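Local coordinates for protein lysine-sensitive aspartokinase 3 (Escherichia coli, PDB 2J0W) that phosphorylates the side-chain carboxylate of L-aspartate with ATP, the first step toward lysine, and is feedback-inhibited by lysine, at residues V6-G11 with V217-D222. Numbering follows the deposited sequence.
With ADP (adenosine-5'-diphosphate), chain D.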
# COMPACT_ATOMS: atom_id res chain seq x y z
N VAL A 6 12.40 -8.92 -35.89
CA VAL A 6 13.22 -9.75 -35.01
C VAL A 6 12.34 -10.90 -34.51
O VAL A 6 11.25 -10.68 -33.98
CB VAL A 6 13.72 -8.91 -33.81
CG1 VAL A 6 14.48 -9.78 -32.84
CG2 VAL A 6 14.60 -7.77 -34.32
N SER A 7 12.81 -12.14 -34.70
CA SER A 7 12.07 -13.34 -34.28
C SER A 7 12.71 -14.08 -33.10
O SER A 7 13.94 -14.25 -33.06
CB SER A 7 11.92 -14.31 -35.46
OG SER A 7 11.06 -13.79 -36.46
N LYS A 8 11.90 -14.55 -32.16
CA LYS A 8 12.44 -15.27 -31.01
C LYS A 8 11.84 -16.65 -30.85
O LYS A 8 10.63 -16.85 -30.96
CB LYS A 8 12.22 -14.45 -29.73
CG LYS A 8 12.80 -15.07 -28.46
CD LYS A 8 11.86 -16.06 -27.80
CE LYS A 8 12.37 -16.43 -26.41
NZ LYS A 8 11.39 -17.20 -25.58
N PHE A 9 12.71 -17.62 -30.59
CA PHE A 9 12.30 -19.01 -30.43
C PHE A 9 12.74 -19.55 -29.08
O PHE A 9 13.91 -19.43 -28.70
CB PHE A 9 12.88 -19.84 -31.56
CG PHE A 9 12.42 -19.41 -32.92
CD1 PHE A 9 11.23 -19.89 -33.45
CD2 PHE A 9 13.18 -18.51 -33.67
CE1 PHE A 9 10.80 -19.50 -34.71
CE2 PHE A 9 12.77 -18.11 -34.93
CZ PHE A 9 11.57 -18.61 -35.45
N GLY A 10 11.78 -20.15 -28.37
CA GLY A 10 12.04 -20.70 -27.06
C GLY A 10 12.48 -22.15 -27.05
O GLY A 10 12.70 -22.76 -28.10
N GLY A 11 12.60 -22.70 -25.84
CA GLY A 11 13.03 -24.07 -25.66
C GLY A 11 12.36 -25.06 -26.58
O GLY A 11 13.00 -25.62 -27.48
N VAL A 217 8.71 -7.46 -33.50
CA VAL A 217 9.30 -8.57 -32.79
C VAL A 217 8.32 -9.72 -32.80
O VAL A 217 7.13 -9.53 -32.53
CB VAL A 217 9.54 -8.19 -31.33
CG1 VAL A 217 9.91 -9.42 -30.53
CG2 VAL A 217 10.61 -7.13 -31.25
N ASP A 218 8.80 -10.92 -33.13
CA ASP A 218 7.92 -12.08 -33.13
C ASP A 218 8.33 -13.12 -32.07
O ASP A 218 9.44 -13.67 -32.11
CB ASP A 218 7.87 -12.75 -34.51
CG ASP A 218 7.00 -11.99 -35.50
OD1 ASP A 218 5.94 -11.48 -35.10
OD2 ASP A 218 7.39 -11.93 -36.69
N ILE A 219 7.45 -13.37 -31.11
CA ILE A 219 7.73 -14.34 -30.06
C ILE A 219 7.09 -15.68 -30.43
O ILE A 219 5.87 -15.82 -30.43
CB ILE A 219 7.16 -13.88 -28.69
CG1 ILE A 219 7.73 -12.51 -28.32
CG2 ILE A 219 7.50 -14.89 -27.59
CD1 ILE A 219 9.24 -12.43 -28.37
N TRP A 220 7.92 -16.67 -30.76
CA TRP A 220 7.40 -17.98 -31.12
C TRP A 220 7.51 -18.95 -29.95
O TRP A 220 8.60 -19.33 -29.55
CB TRP A 220 8.15 -18.52 -32.35
CG TRP A 220 7.85 -17.72 -33.60
CD1 TRP A 220 8.64 -16.78 -34.21
CD2 TRP A 220 6.62 -17.74 -34.34
NE1 TRP A 220 7.97 -16.21 -35.27
CE2 TRP A 220 6.73 -16.78 -35.37
CE3 TRP A 220 5.42 -18.47 -34.22
CZ2 TRP A 220 5.70 -16.54 -36.28
CZ3 TRP A 220 4.40 -18.23 -35.12
CH2 TRP A 220 4.54 -17.27 -36.14
N THR A 221 6.37 -19.34 -29.39
CA THR A 221 6.37 -20.23 -28.24
C THR A 221 5.65 -21.55 -28.51
O THR A 221 5.59 -21.99 -29.65
CB THR A 221 5.75 -19.53 -27.01
OG1 THR A 221 5.67 -20.45 -25.92
CG2 THR A 221 4.38 -19.01 -27.34
N ASP A 222 5.14 -22.18 -27.45
CA ASP A 222 4.44 -23.47 -27.56
C ASP A 222 2.93 -23.31 -27.33
O ASP A 222 2.23 -24.27 -26.98
CB ASP A 222 5.03 -24.46 -26.55
CG ASP A 222 4.68 -24.11 -25.12
OD1 ASP A 222 4.10 -23.04 -24.88
OD2 ASP A 222 5.00 -24.91 -24.21
PB ADP D . 9.19 -20.11 -24.26
O1B ADP D . 8.61 -20.08 -25.62
O2B ADP D . 10.42 -20.98 -24.18
O3B ADP D . 9.51 -18.67 -23.75
PA ADP D . 7.67 -20.57 -21.83
O1A ADP D . 7.40 -21.87 -21.17
O2A ADP D . 8.69 -19.70 -21.17
O3A ADP D . 8.09 -20.79 -23.33
O5' ADP D . 6.20 -19.90 -21.85
C5' ADP D . 5.02 -20.30 -22.62
C4' ADP D . 3.97 -20.74 -21.62
O4' ADP D . 3.54 -19.77 -20.62
C3' ADP D . 2.66 -21.27 -22.13
O3' ADP D . 3.02 -22.54 -22.72
C2' ADP D . 1.86 -21.34 -20.85
O2' ADP D . 2.14 -22.52 -20.12
C1' ADP D . 2.28 -20.14 -20.08
N9 ADP D . 1.25 -19.01 -19.97
C8 ADP D . 0.95 -18.45 -18.77
N7 ADP D . 0.05 -17.50 -18.80
C5 ADP D . -0.26 -17.41 -20.10
C6 ADP D . -1.20 -16.54 -20.77
N6 ADP D . -1.92 -15.65 -20.18
N1 ADP D . -1.28 -16.73 -22.16
C2 ADP D . -0.52 -17.69 -22.85
N3 ADP D . 0.37 -18.51 -22.21
C4 ADP D . 0.46 -18.34 -20.87
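Val6 O accepts the backbone N-H of Asp218 at 2.6 Å, the first of three firm bonds and a weak fourth that zip two parallel strands together. Asp218 O then takes Lys8 N, and Lys8 O takes Trp220 N, so Asp218 and Lys8 each use both backbone N and O across the seam. The series weakens as the strands diverge: Gly10 N reaches Trp220 O in a weak bond of 3.5 Å, and that oxygen also receives a weak bond from Ser13 OG. Ser7 and Phe9 turn their backbone polar atoms the other way, to strand 33-38 and, for Phe9, to Ser39 just after it.

Ser7, Phe9, Asp218 and Trp220 share one face of the sheet. There the Phe9 ring runs alongside the five-membered ring of Trp220, tilted 14° from it and displaced until little of either covers the other; Phe9 CE1 comes 3.5 Å from Trp220 CD1. Phe275 meets the indole edge-to-face.

Lys8 and Ile219 lie on the other face, under helix 200-211. With CG anti to the backbone N (chi1 -177°) and a bend at chi2, the lysine chain carries NZ to 3.0 Å from ADP O3B, while Asp202 forms a salt bridge with the same nitrogen. At the strand ends, Gly11 N donates to ADP O2B and Thr221 OG1 to O1B at 3.0 Å, so two β-phosphate oxygens accept hydrogen bonds and the third lies beside Lys8 NZ. Asp222 OD1 accepts a hydrogen bond from the ribose O3' of ADP, modelled very short, and its OD2 pairs with Arg232. Binding the nucleotide at the C-terminal ends of adjacent parallel strands, with a lysine followed by a glycine-rich turn at the phosphates, is characteristic of the amino acid kinase fold.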